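Local coordinates for protein EchA1_1 (Mycobacterium avium subsp. paratuberculosis, PDB 3R9T) that probably hydrates (2E)-enoyl-CoA thioesters to (3S)-3-hydroxyacyl-CoA in fatty acid metabolism, as a member of the enoyl-CoA hydratase/isomerase family, at residues D124-D129 with G181-V186; A106-T111 with A132-P137; G17-I22 with V54-L59. One frame throughout, in Å; residues are numbered along the deposited sequence.

Interaction 1: residues D124-D129 with G181-V186; sequences DLVVAD and GLINEV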
ATOM      1  N   ASP B 124     -11.082  -0.707 -11.912  1.00 14.55           N
ATOM      2  CA  ASP B 124     -10.301   0.467 -11.577  1.00 14.90           C
ATOM      3  C   ASP B 124     -10.890   1.257 -10.406  1.00 14.27           C
ATOM      4  O   ASP B 124     -10.146   1.742  -9.544  1.00 14.73           O
ATOM      5  CB  ASP B 124     -10.148   1.397 -12.771  1.00 14.77           C
ATOM      6  CG  ASP B 124      -9.431   0.759 -13.920  1.00 17.10           C
ATOM      7  OD1 ASP B 124      -8.412   0.071 -13.663  1.00 17.08           O
ATOM      8  OD2 ASP B 124      -9.883   0.979 -15.077  1.00 17.27           O
ATOM      9  N   LEU B 125     -12.221   1.381 -10.407  1.00 14.88           N
ATOM     10  CA  LEU B 125     -12.979   2.216  -9.464  1.00 15.00           C
ATOM     11  C   LEU B 125     -14.232   1.457  -9.050  1.00 15.12           C
ATOM     12  O   LEU B 125     -14.728   0.585  -9.773  1.00 15.70           O
ATOM     13  CB  LEU B 125     -13.374   3.534 -10.122  1.00 15.90           C
ATOM     14  CG  LEU B 125     -12.181   4.348 -10.642  1.00 16.05           C
ATOM     15  CD1 LEU B 125     -12.642   5.464 -11.599  1.00 20.56           C
ATOM     16  CD2 LEU B 125     -11.363   4.882  -9.480  1.00 16.36           C
ATOM     17  N   VAL B 126     -14.736   1.796  -7.874  1.00 14.84           N
ATOM     18  CA  VAL B 126     -15.962   1.194  -7.329  1.00 15.70           C
ATOM     19  C   VAL B 126     -16.883   2.243  -6.697  1.00 16.19           C
ATOM     20  O   VAL B 126     -16.465   2.989  -5.825  1.00 15.54           O
ATOM     21  CB  VAL B 126     -15.658   0.124  -6.251  1.00 15.48           C
ATOM     22  CG1 VAL B 126     -16.914  -0.602  -5.865  1.00 15.54           C
ATOM     23  CG2 VAL B 126     -14.597  -0.886  -6.766  1.00 16.61           C
ATOM     24  N   VAL B 127     -18.139   2.234  -7.129  1.00 17.18           N
ATOM     25  CA  VAL B 127     -19.224   2.970  -6.485  1.00 18.81           C
ATOM     26  C   VAL B 127     -20.201   1.928  -5.919  1.00 18.81           C
ATOM     27  O   VAL B 127     -20.572   0.984  -6.628  1.00 19.21           O
ATOM     28  CB  VAL B 127     -19.911   3.864  -7.513  1.00 19.68           C
ATOM     29  CG1 VAL B 127     -21.065   4.667  -6.886  1.00 22.15           C
ATOM     30  CG2 VAL B 127     -18.876   4.782  -8.150  1.00 21.57           C
ATOM     31  N   ALA B 128     -20.607   2.080  -4.658  1.00 19.25           N
ATOM     32  CA  ALA B 128     -21.484   1.096  -4.021  1.00 19.99           C
ATOM     33  C   ALA B 128     -22.737   1.710  -3.423  1.00 21.21           C
ATOM     34  O   ALA B 128     -22.676   2.736  -2.765  1.00 20.92           O
ATOM     35  CB  ALA B 128     -20.739   0.362  -2.940  1.00 19.96           C
ATOM     36  N   ASP B 129     -23.859   1.042  -3.657  1.00 22.75           N
ATOM     37  CA  ASP B 129     -25.091   1.223  -2.899  1.00 24.83           C
ATOM     38  C   ASP B 129     -24.772   1.068  -1.397  1.00 25.43           C
ATOM     39  O   ASP B 129     -24.012   0.175  -1.009  1.00 26.01           O
ATOM     40  CB  ASP B 129     -26.072   0.145  -3.383  1.00 25.39           C
ATOM     41  CG  ASP B 129     -27.486   0.351  -2.895  1.00 28.19           C
ATOM     42  OD1 ASP B 129     -27.707   0.288  -1.667  1.00 29.89           O
ATOM     43  OD2 ASP B 129     -28.382   0.525  -3.753  1.00 30.03           O
ATOM     44  N   GLY B 181     -10.459   2.975   1.818  1.00 24.53           N
ATOM     45  CA  GLY B 181      -9.975   3.412   0.495  1.00 24.81           C
ATOM     46  C   GLY B 181     -10.107   2.330  -0.550  1.00 24.06           C
ATOM     47  O   GLY B 181      -9.615   2.426  -1.679  1.00 24.34           O
ATOM     48  N   LEU B 182     -10.831   1.300  -0.180  1.00 23.99           N
ATOM     49  CA  LEU B 182     -11.130   0.202  -1.083  1.00 23.98           C
ATOM     50  C   LEU B 182     -12.210   0.366  -2.185  1.00 23.47           C
ATOM     51  O   LEU B 182     -12.194  -0.319  -3.233  1.00 24.42           O
ATOM     52  CB  LEU B 182     -11.596  -0.934  -0.224  1.00 24.52           C
ATOM     53  CG  LEU B 182     -12.032  -2.172  -0.999  1.00 26.12           C
ATOM     54  CD1 LEU B 182     -10.812  -2.760  -1.765  1.00 26.78           C
ATOM     55  CD2 LEU B 182     -12.663  -3.213  -0.086  1.00 29.65           C
ATOM     56  N   ILE B 183     -13.232   1.135  -1.877  1.00 21.02           N
ATOM     57  CA  ILE B 183     -14.175   1.591  -2.883  1.00 20.06           C
ATOM     58  C   ILE B 183     -14.067   3.097  -2.828  1.00 18.78           C
ATOM     59  O   ILE B 183     -13.502   3.660  -1.869  1.00 19.72           O
ATOM     60  CB  ILE B 183     -15.607   1.087  -2.649  1.00 20.24           C
ATOM     61  CG1 ILE B 183     -16.212   1.703  -1.383  1.00 20.01           C
ATOM     62  CG2 ILE B 183     -15.630  -0.461  -2.621  1.00 20.06           C
ATOM     63  CD1 ILE B 183     -17.714   1.424  -1.251  1.00 21.38           C
ATOM     64  N   ASN B 184     -14.611   3.746  -3.852  1.00 17.29           N
ATOM     65  CA  ASN B 184     -14.510   5.197  -3.996  1.00 17.08           C
ATOM     66  C   ASN B 184     -15.621   6.007  -3.366  1.00 18.08           C
ATOM     67  O   ASN B 184     -15.361   7.111  -2.846  1.00 18.75           O
ATOM     68  CB  ASN B 184     -14.417   5.539  -5.469  1.00 16.40           C
ATOM     69  CG  ASN B 184     -13.147   5.006  -6.097  1.00 16.23           C
ATOM     70  OD1 ASN B 184     -13.143   3.915  -6.665  1.00 16.62           O
ATOM     71  ND2 ASN B 184     -12.049   5.751  -5.960  1.00 14.80           N
ATOM     72  N   GLU B 185     -16.836   5.477  -3.427  1.00 18.92           N
ATOM     73  CA  GLU B 185     -17.979   6.236  -2.978  1.00 20.92           C
ATOM     74  C   GLU B 185     -19.180   5.353  -2.643  1.00 20.22           C
ATOM     75  O   GLU B 185     -19.345   4.258  -3.177  1.00 18.54           O
ATOM     76  CB  GLU B 185     -18.270   7.312  -4.017  1.00 22.83           C
ATOM     77  CG  GLU B 185     -19.172   6.943  -5.080  1.00 26.84           C
ATOM     78  CD  GLU B 185     -19.637   8.166  -5.847  1.00 30.60           C
ATOM     79  OE1 GLU B 185     -19.936   7.993  -7.023  1.00 30.48           O
ATOM     80  OE2 GLU B 185     -19.694   9.293  -5.302  1.00 35.73           O
ATOM     81  N   VAL B 186     -19.967   5.841  -1.690  1.00 20.26           N
ATOM     82  CA  VAL B 186     -21.155   5.180  -1.209  1.00 20.93           C
ATOM     83  C   VAL B 186     -22.299   6.089  -1.573  1.00 22.16           C
ATOM     84  O   VAL B 186     -22.223   7.304  -1.331  1.00 22.85           O
ATOM     85  CB  VAL B 186     -21.100   4.946   0.310  1.00 21.14           C
ATOM     86  CG1 VAL B 186     -22.332   4.206   0.772  1.00 22.18           C
ATOM     87  CG2 VAL B 186     -19.857   4.104   0.668  1.00 21.40           C
TER
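Ile183 meets Val126 two residues after the Schellman turn at Gly181, which ends helix 174-180. Their side chains cross at about a right angle, and Ile183 CG2 presses against Val126 CG1 at 3.5 Å, a tight carbon contact. With CG1 of Ile183 lodged between its backbone N and carbonyl carbon (chi1 67°), the longer branch runs along the strand and brings CD1 to 3.6 Å from Ala128 CB.

Asn184 comes next and grips the backbone of Val126 twice. Its main-chain N donates to Val126 O at 2.8 Å, while its side-chain OD1 accepts from Val126 N at 2.9 Å in a nearly straight bond (167° at the hydrogen). That side chain stands in for a strand neighbour just where 185-187, the outermost strand of the large sheet in this crotonase fold, has yet to begin. The other end of the amide, ND2, bonds to Lys160 O of the second subunit, so the asparagine links the sheet edge to the trimer interface.

From Glu185 the strands pair in parallel. Ala128 N donates to Glu185 O at 2.9 Å, whereas Val126 O, already taken by Asn184 N, is shared only weakly with Glu185 N. The Glu185 side chain lies beside Val127, pointing the same way, with CG 3.5 Å from Val127 CG1. Last, the CA of Val186 makes a CA-H...O contact of 3.3 Å with Ala128 O.

Interaction 2: residues A106-T111 with A132-P137; sequences AAVNGT and AQFGLP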
ATOM      1  N   ALA B 106     -16.923  -0.611 -11.227  1.00 16.43           N
ATOM      2  CA  ALA B 106     -17.911  -1.514 -10.674  1.00 16.89           C
ATOM      3  C   ALA B 106     -19.019  -0.718  -9.992  1.00 17.86           C
ATOM      4  O   ALA B 106     -18.744   0.092  -9.121  1.00 18.81           O
ATOM      5  CB  ALA B 106     -17.250  -2.418  -9.669  1.00 16.79           C
ATOM      6  N   ALA B 107     -20.260  -0.926 -10.414  1.00 18.08           N
ATOM      7  CA  ALA B 107     -21.386  -0.276  -9.803  1.00 18.61           C
ATOM      8  C   ALA B 107     -22.108  -1.330  -8.984  1.00 19.21           C
ATOM      9  O   ALA B 107     -22.914  -2.116  -9.521  1.00 20.41           O
ATOM     10  CB  ALA B 107     -22.276   0.300 -10.862  1.00 18.47           C
ATOM     11  N   VAL B 108     -21.754  -1.369  -7.705  1.00 19.06           N
ATOM     12  CA  VAL B 108     -22.171  -2.417  -6.791  1.00 19.26           C
ATOM     13  C   VAL B 108     -23.532  -2.096  -6.189  1.00 20.84           C
ATOM     14  O   VAL B 108     -23.662  -1.238  -5.303  1.00 21.78           O
ATOM     15  CB  VAL B 108     -21.110  -2.627  -5.742  1.00 19.18           C
ATOM     16  CG1 VAL B 108     -21.541  -3.695  -4.782  1.00 19.47           C
ATOM     17  CG2 VAL B 108     -19.782  -3.004  -6.449  1.00 19.29           C
ATOM     18  N   ASN B 109     -24.538  -2.788  -6.725  1.00 22.82           N
ATOM     19  CA  ASN B 109     -25.936  -2.525  -6.422  1.00 25.18           C
ATOM     20  C   ASN B 109     -26.449  -3.296  -5.203  1.00 26.15           C
ATOM     21  O   ASN B 109     -27.525  -3.010  -4.687  1.00 28.45           O
ATOM     22  CB  ASN B 109     -26.809  -2.824  -7.653  1.00 25.79           C
ATOM     23  CG  ASN B 109     -26.578  -4.207  -8.212  1.00 26.66           C
ATOM     24  OD1 ASN B 109     -25.457  -4.544  -8.620  1.00 26.10           O
ATOM     25  ND2 ASN B 109     -27.637  -5.027  -8.236  1.00 25.93           N
ATOM     26  N   GLY B 110     -25.697  -4.290  -4.753  1.00 26.01           N
ATOM     27  CA  GLY B 110     -26.062  -5.019  -3.540  1.00 26.27           C
ATOM     28  C   GLY B 110     -24.962  -5.969  -3.118  1.00 26.27           C
ATOM     29  O   GLY B 110     -23.790  -5.609  -3.166  1.00 25.66           O
ATOM     30  N   THR B 111     -25.331  -7.184  -2.728  1.00 26.61           N
ATOM     31  CA  THR B 111     -24.369  -8.144  -2.198  1.00 26.58           C
ATOM     32  C   THR B 111     -23.200  -8.318  -3.147  1.00 25.56           C
ATOM     33  O   THR B 111     -23.405  -8.500  -4.343  1.00 26.10           O
ATOM     34  CB  THR B 111     -24.990  -9.530  -2.014  1.00 27.61           C
ATOM     35  OG1 THR B 111     -26.271  -9.407  -1.393  1.00 30.18           O
ATOM     36  CG2 THR B 111     -24.075 -10.392  -1.159  1.00 26.47           C
ATOM     37  N   ALA B 132     -24.716  -2.364   0.111  1.00 26.58           N
ATOM     38  CA  ALA B 132     -23.783  -3.393  -0.357  1.00 25.93           C
ATOM     39  C   ALA B 132     -22.907  -3.887   0.767  1.00 25.64           C
ATOM     40  O   ALA B 132     -22.523  -3.127   1.646  1.00 25.75           O
ATOM     41  CB  ALA B 132     -22.911  -2.871  -1.492  1.00 25.27           C
ATOM     42  N   GLN B 133     -22.624  -5.181   0.717  1.00 25.94           N
ATOM     43  CA  GLN B 133     -21.726  -5.855   1.629  1.00 26.62           C
ATOM     44  C   GLN B 133     -20.603  -6.528   0.827  1.00 25.06           C
ATOM     45  O   GLN B 133     -20.847  -7.155  -0.209  1.00 25.54           O
ATOM     46  CB  GLN B 133     -22.523  -6.905   2.399  1.00 28.33           C
ATOM     47  CG  GLN B 133     -21.772  -7.566   3.517  1.00 31.59           C
ATOM     48  CD  GLN B 133     -22.670  -8.431   4.394  1.00 34.83           C
ATOM     49  OE1 GLN B 133     -23.141  -9.484   3.970  1.00 38.27           O
ATOM     50  NE2 GLN B 133     -22.896  -7.992   5.627  1.00 37.17           N
ATOM     51  N   PHE B 134     -19.375  -6.388   1.315  1.00 23.53           N
ATOM     52  CA  PHE B 134     -18.198  -6.969   0.685  1.00 22.32           C
ATOM     53  C   PHE B 134     -17.618  -8.029   1.598  1.00 22.03           C
ATOM     54  O   PHE B 134     -18.006  -8.125   2.762  1.00 22.69           O
ATOM     55  CB  PHE B 134     -17.154  -5.896   0.421  1.00 21.60           C
ATOM     56  CG  PHE B 134     -17.616  -4.855  -0.552  1.00 20.93           C
ATOM     57  CD1 PHE B 134     -17.425  -5.031  -1.912  1.00 21.83           C
ATOM     58  CD2 PHE B 134     -18.288  -3.730  -0.119  1.00 21.61           C
ATOM     59  CE1 PHE B 134     -17.879  -4.098  -2.836  1.00 21.98           C
ATOM     60  CE2 PHE B 134     -18.733  -2.774  -1.047  1.00 22.50           C
ATOM     61  CZ  PHE B 134     -18.525  -2.957  -2.397  1.00 22.77           C
ATOM     62  N   GLY B 135     -16.704  -8.831   1.065  1.00 20.86           N
ATOM     63  CA  GLY B 135     -16.009  -9.833   1.889  1.00 20.04           C
ATOM     64  C   GLY B 135     -15.496 -10.989   1.065  1.00 19.80           C
ATOM     65  O   GLY B 135     -15.839 -11.125  -0.122  1.00 19.38           O
ATOM     66  N   LEU B 136     -14.663 -11.811   1.703  1.00 19.50           N
ATOM     67  CA  LEU B 136     -14.071 -13.010   1.087  1.00 19.77           C
ATOM     68  C   LEU B 136     -14.309 -14.210   2.006  1.00 21.35           C
ATOM     69  O   LEU B 136     -13.401 -14.668   2.705  1.00 22.14           O
ATOM     70  CB  LEU B 136     -12.578 -12.835   0.809  1.00 19.08           C
ATOM     71  CG  LEU B 136     -12.210 -11.692  -0.151  1.00 19.20           C
ATOM     72  CD1 LEU B 136     -10.687 -11.476  -0.129  1.00 19.63           C
ATOM     73  CD2 LEU B 136     -12.746 -11.966  -1.551  1.00 18.97           C
ATOM     74  N   PRO B 137     -15.536 -14.742   1.982  1.00 22.55           N
ATOM     75  CA  PRO B 137     -15.931 -15.835   2.866  1.00 24.03           C
ATOM     76  C   PRO B 137     -15.472 -17.222   2.428  1.00 24.76           C
ATOM     77  O   PRO B 137     -15.833 -18.211   3.077  1.00 25.38           O
ATOM     78  CB  PRO B 137     -17.467 -15.747   2.835  1.00 24.44           C
ATOM     79  CG  PRO B 137     -17.770 -15.275   1.476  1.00 23.74           C
ATOM     80  CD  PRO B 137     -16.670 -14.276   1.158  1.00 22.43           C
TER
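Val108 and Phe134 approach from opposite directions, where the chain passes from the large sheet of the crotonase fold to its small three-stranded one. Val108 ends strand 104-108 of the large sheet, and Phe134 sits in strand 133-135 of the small one, which runs parallel to 111-113.

The phenyl group starts out away from 106-111. With CG anti to the carbonyl carbon (chi1 -64°), however, the ring swings back and brings CZ to 3.9 Å from Val108 CG1, which it meets obliquely. That same methyl group also meets Ala132 CB at 3.7 Å, so one branch of the valine serves two partners. The other branch, CG2, packs on Val126 of the neighbouring strand. Phe134 itself leans on Ala128 and on Thr117 of helix 115-122, the helix that carries Glu118 of the benzoic acid pocket.

These side-chain contacts are all apolar, and the two ranges share no hydrogen bond. The turn at Asn109 and Gly110 is fixed from elsewhere: the Asn109 amide binds the backbone of Gly61, Gly63 and Ser66, and Thr111 OG1 bonds to Lys65 O. Thr111, whose side chain is about 12 Å from the bound benzoic acid, brings its carbonyl carbon to 3.9 Å from Gln133 O. The backbones come nearest at Gly110 and Ala132, their CA atoms 4.2 Å apart, and there Gly110 O touches the Ala132 CB methyl at 3.3 Å.

Interaction 3: residues G17-I22 with V54-L59; sequences GNVMVI and VRAVVL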
ATOM      1  N   GLY B  17     -24.393   6.465 -24.189  1.00 38.59           N
ATOM      2  CA  GLY B  17     -23.439   7.377 -24.816  1.00 37.82           C
ATOM      3  C   GLY B  17     -22.116   6.670 -25.075  1.00 36.48           C
ATOM      4  O   GLY B  17     -22.101   5.631 -25.734  1.00 36.62           O
ATOM      5  N   ASN B  18     -21.017   7.200 -24.524  1.00 34.76           N
ATOM      6  CA  ASN B  18     -19.680   6.594 -24.697  1.00 33.15           C
ATOM      7  C   ASN B  18     -19.252   5.607 -23.601  1.00 31.69           C
ATOM      8  O   ASN B  18     -18.074   5.231 -23.521  1.00 31.72           O
ATOM      9  CB  ASN B  18     -18.600   7.669 -24.872  1.00 32.83           C
ATOM     10  CG  ASN B  18     -18.474   8.613 -23.669  1.00 32.21           C
ATOM     11  OD1 ASN B  18     -18.941   8.326 -22.565  1.00 30.64           O
ATOM     12  ND2 ASN B  18     -17.827   9.751 -23.895  1.00 32.38           N
ATOM     13  N   VAL B  19     -20.212   5.200 -22.769  1.00 30.59           N
ATOM     14  CA  VAL B  19     -19.978   4.219 -21.708  1.00 28.96           C
ATOM     15  C   VAL B  19     -20.677   2.937 -22.085  1.00 28.63           C
ATOM     16  O   VAL B  19     -21.852   2.948 -22.456  1.00 29.07           O
ATOM     17  CB  VAL B  19     -20.561   4.665 -20.338  1.00 28.52           C
ATOM     18  CG1 VAL B  19     -20.281   3.613 -19.248  1.00 27.90           C
ATOM     19  CG2 VAL B  19     -20.002   6.010 -19.929  1.00 27.16           C
ATOM     20  N   MET B  20     -19.961   1.829 -22.006  1.00 27.77           N
ATOM     21  CA  MET B  20     -20.607   0.546 -22.118  1.00 27.51           C
ATOM     22  C   MET B  20     -20.984   0.107 -20.731  1.00 26.19           C
ATOM     23  O   MET B  20     -20.130   0.058 -19.840  1.00 25.70           O
ATOM     24  CB  MET B  20     -19.688  -0.485 -22.735  1.00 27.76           C
ATOM     25  CG  MET B  20     -20.312  -1.851 -22.799  1.00 30.08           C
ATOM     26  SD  MET B  20     -19.160  -3.109 -23.342  1.00 32.38           S
ATOM     27  CE  MET B  20     -19.252  -2.857 -25.125  1.00 33.58           C
ATOM     28  N   VAL B  21     -22.253  -0.235 -20.562  1.00 25.06           N
ATOM     29  CA  VAL B  21     -22.738  -0.785 -19.312  1.00 24.83           C
ATOM     30  C   VAL B  21     -22.937  -2.288 -19.486  1.00 24.74           C
ATOM     31  O   VAL B  21     -23.722  -2.735 -20.341  1.00 25.40           O
ATOM     32  CB  VAL B  21     -24.059  -0.122 -18.883  1.00 25.10           C
ATOM     33  CG1 VAL B  21     -24.615  -0.767 -17.617  1.00 25.12           C
ATOM     34  CG2 VAL B  21     -23.867   1.375 -18.695  1.00 24.98           C
ATOM     35  N   ILE B  22     -22.216  -3.056 -18.673  1.00 23.76           N
ATOM     36  CA  ILE B  22     -22.299  -4.514 -18.659  1.00 23.11           C
ATOM     37  C   ILE B  22     -23.061  -4.958 -17.415  1.00 23.46           C
ATOM     38  O   ILE B  22     -22.657  -4.635 -16.298  1.00 22.06           O
ATOM     39  CB  ILE B  22     -20.885  -5.145 -18.600  1.00 22.22           C
ATOM     40  CG1 ILE B  22     -20.047  -4.687 -19.785  1.00 22.51           C
ATOM     41  CG2 ILE B  22     -20.955  -6.674 -18.576  1.00 23.43           C
ATOM     42  CD1 ILE B  22     -18.617  -5.265 -19.802  1.00 23.76           C
ATOM     43  N   VAL B  54     -16.245   3.660 -27.499  1.00 34.32           N
ATOM     44  CA  VAL B  54     -16.344   3.354 -26.064  1.00 31.75           C
ATOM     45  C   VAL B  54     -15.174   3.976 -25.284  1.00 29.93           C
ATOM     46  O   VAL B  54     -14.005   3.721 -25.586  1.00 29.94           O
ATOM     47  CB  VAL B  54     -16.393   1.832 -25.824  1.00 30.92           C
ATOM     48  CG1 VAL B  54     -16.405   1.535 -24.336  1.00 29.41           C
ATOM     49  CG2 VAL B  54     -17.616   1.210 -26.515  1.00 32.10           C
ATOM     50  N   ARG B  55     -15.501   4.784 -24.275  1.00 28.70           N
ATOM     51  CA  ARG B  55     -14.505   5.502 -23.466  1.00 27.00           C
ATOM     52  C   ARG B  55     -14.382   5.003 -22.024  1.00 25.59           C
ATOM     53  O   ARG B  55     -13.428   5.358 -21.321  1.00 25.37           O
ATOM     54  CB  ARG B  55     -14.837   6.997 -23.419  1.00 27.48           C
ATOM     55  CG  ARG B  55     -14.725   7.721 -24.758  1.00 29.92           C
ATOM     56  CD  ARG B  55     -13.309   7.718 -25.318  1.00 31.73           C
ATOM     57  NE  ARG B  55     -12.382   8.099 -24.256  1.00 34.08           N
ATOM     58  CZ  ARG B  55     -12.104   9.341 -23.858  1.00 35.04           C
ATOM     59  NH1 ARG B  55     -12.598  10.404 -24.485  1.00 37.77           N
ATOM     60  NH2 ARG B  55     -11.277   9.512 -22.830  1.00 35.55           N
ATOM     61  N   ALA B  56     -15.366   4.232 -21.583  1.00 23.91           N
ATOM     62  CA  ALA B  56     -15.391   3.693 -20.221  1.00 22.75           C
ATOM     63  C   ALA B  56     -16.374   2.529 -20.152  1.00 21.98           C
ATOM     64  O   ALA B  56     -17.289   2.415 -20.968  1.00 23.27           O
ATOM     65  CB  ALA B  56     -15.796   4.771 -19.217  1.00 22.52           C
ATOM     66  N   VAL B  57     -16.171   1.672 -19.161  1.00 20.37           N
ATOM     67  CA  VAL B  57     -17.018   0.531 -18.929  1.00 20.78           C
ATOM     68  C   VAL B  57     -17.497   0.535 -17.500  1.00 20.53           C
ATOM     69  O   VAL B  57     -16.694   0.731 -16.581  1.00 18.84           O
ATOM     70  CB  VAL B  57     -16.225  -0.748 -19.166  1.00 20.45           C
ATOM     71  CG1 VAL B  57     -17.028  -1.992 -18.766  1.00 22.49           C
ATOM     72  CG2 VAL B  57     -15.791  -0.809 -20.625  1.00 21.16           C
ATOM     73  N   VAL B  58     -18.800   0.315 -17.325  1.00 20.60           N
ATOM     74  CA  VAL B  58     -19.411   0.072 -16.016  1.00 19.76           C
ATOM     75  C   VAL B  58     -19.951  -1.353 -15.945  1.00 20.52           C
ATOM     76  O   VAL B  58     -20.642  -1.809 -16.873  1.00 22.45           O
ATOM     77  CB  VAL B  58     -20.566   1.057 -15.734  1.00 20.11           C
ATOM     78  CG1 VAL B  58     -21.315   0.698 -14.452  1.00 19.12           C
ATOM     79  CG2 VAL B  58     -20.034   2.476 -15.634  1.00 19.26           C
ATOM     80  N   LEU B  59     -19.620  -2.037 -14.845  1.00 19.62           N
ATOM     81  CA  LEU B  59     -20.067  -3.400 -14.561  1.00 19.92           C
ATOM     82  C   LEU B  59     -21.028  -3.338 -13.380  1.00 20.20           C
ATOM     83  O   LEU B  59     -20.680  -2.791 -12.349  1.00 19.43           O
ATOM     84  CB  LEU B  59     -18.878  -4.313 -14.206  1.00 19.44           C
ATOM     85  CG  LEU B  59     -19.269  -5.752 -13.828  1.00 19.59           C
ATOM     86  CD1 LEU B  59     -19.850  -6.475 -15.051  1.00 19.67           C
ATOM     87  CD2 LEU B  59     -18.078  -6.513 -13.211  1.00 20.97           C
TER
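One face of the Asn18 amide lies over the first carbons of the Arg55 side chain, with ND2 3.8 Å from Arg55 CG. The guanidinium group, its plane turned 59° from that of the amide, takes no part in this packing: the chain bends at chi2 (-63°) and again at chi3 and leads it away to Asn206 O, which NH2 binds. Beneath this pair the backbones are already joined, since Arg55 N donates to Asn18 O at 2.7 Å, and Ala56 N adds a second, weak bond to the same oxygen.

From here strands 19-24 and 56-61 run parallel, the two strands of a beta-alpha-beta unit whose helix is 35-50. Met20 is held by both its backbone groups, N by Ala56 O and O by Val58 N, each at 2.9 Å. Ile22 N then meets Val58 O at 2.7 Å, almost straight at the hydrogen (174°).

On the face of the sheet bearing Val19, Val21, Ala56 and Val58, Val19 CG1 comes to 3.8 Å from Val58 CG2; Val19 and Ala56 also touch helix 192-204. The face bearing Met20, Ile22, Val57 and Leu59 is packed by helix 35-50. There Ile22 splits its branches, CD1 reaching Val57 CG1 at 3.8 Å and CG2 reaching Leu59 CD1 at 3.7 Å.

Polar side chains thus stay at the start of the pairing, while further in, hydrogen bonds between the strands satisfy backbone groups that lie between layers of apolar side chains from the two strands.

Following the chain from the N terminus, interaction 3 comes first: 17-22 and 54-59 close the loop around helix 35-50 and complete a beta-alpha-beta unit before the others begin. Segment 106-111 then opens interaction 2 and 124-129 opens interaction 1; 132-137 closes the former and 181-186 the latter, so these two cross. Strand 104-108 joins all three regions. Ala107 N bonds to Leu59 O on one side (2.7 Å), and Val108 N bonds to Val127 O on the other (2.8 Å). Interactions 1 and 3 lie in one sheet without touching, while interaction 2 couples that sheet to the small one.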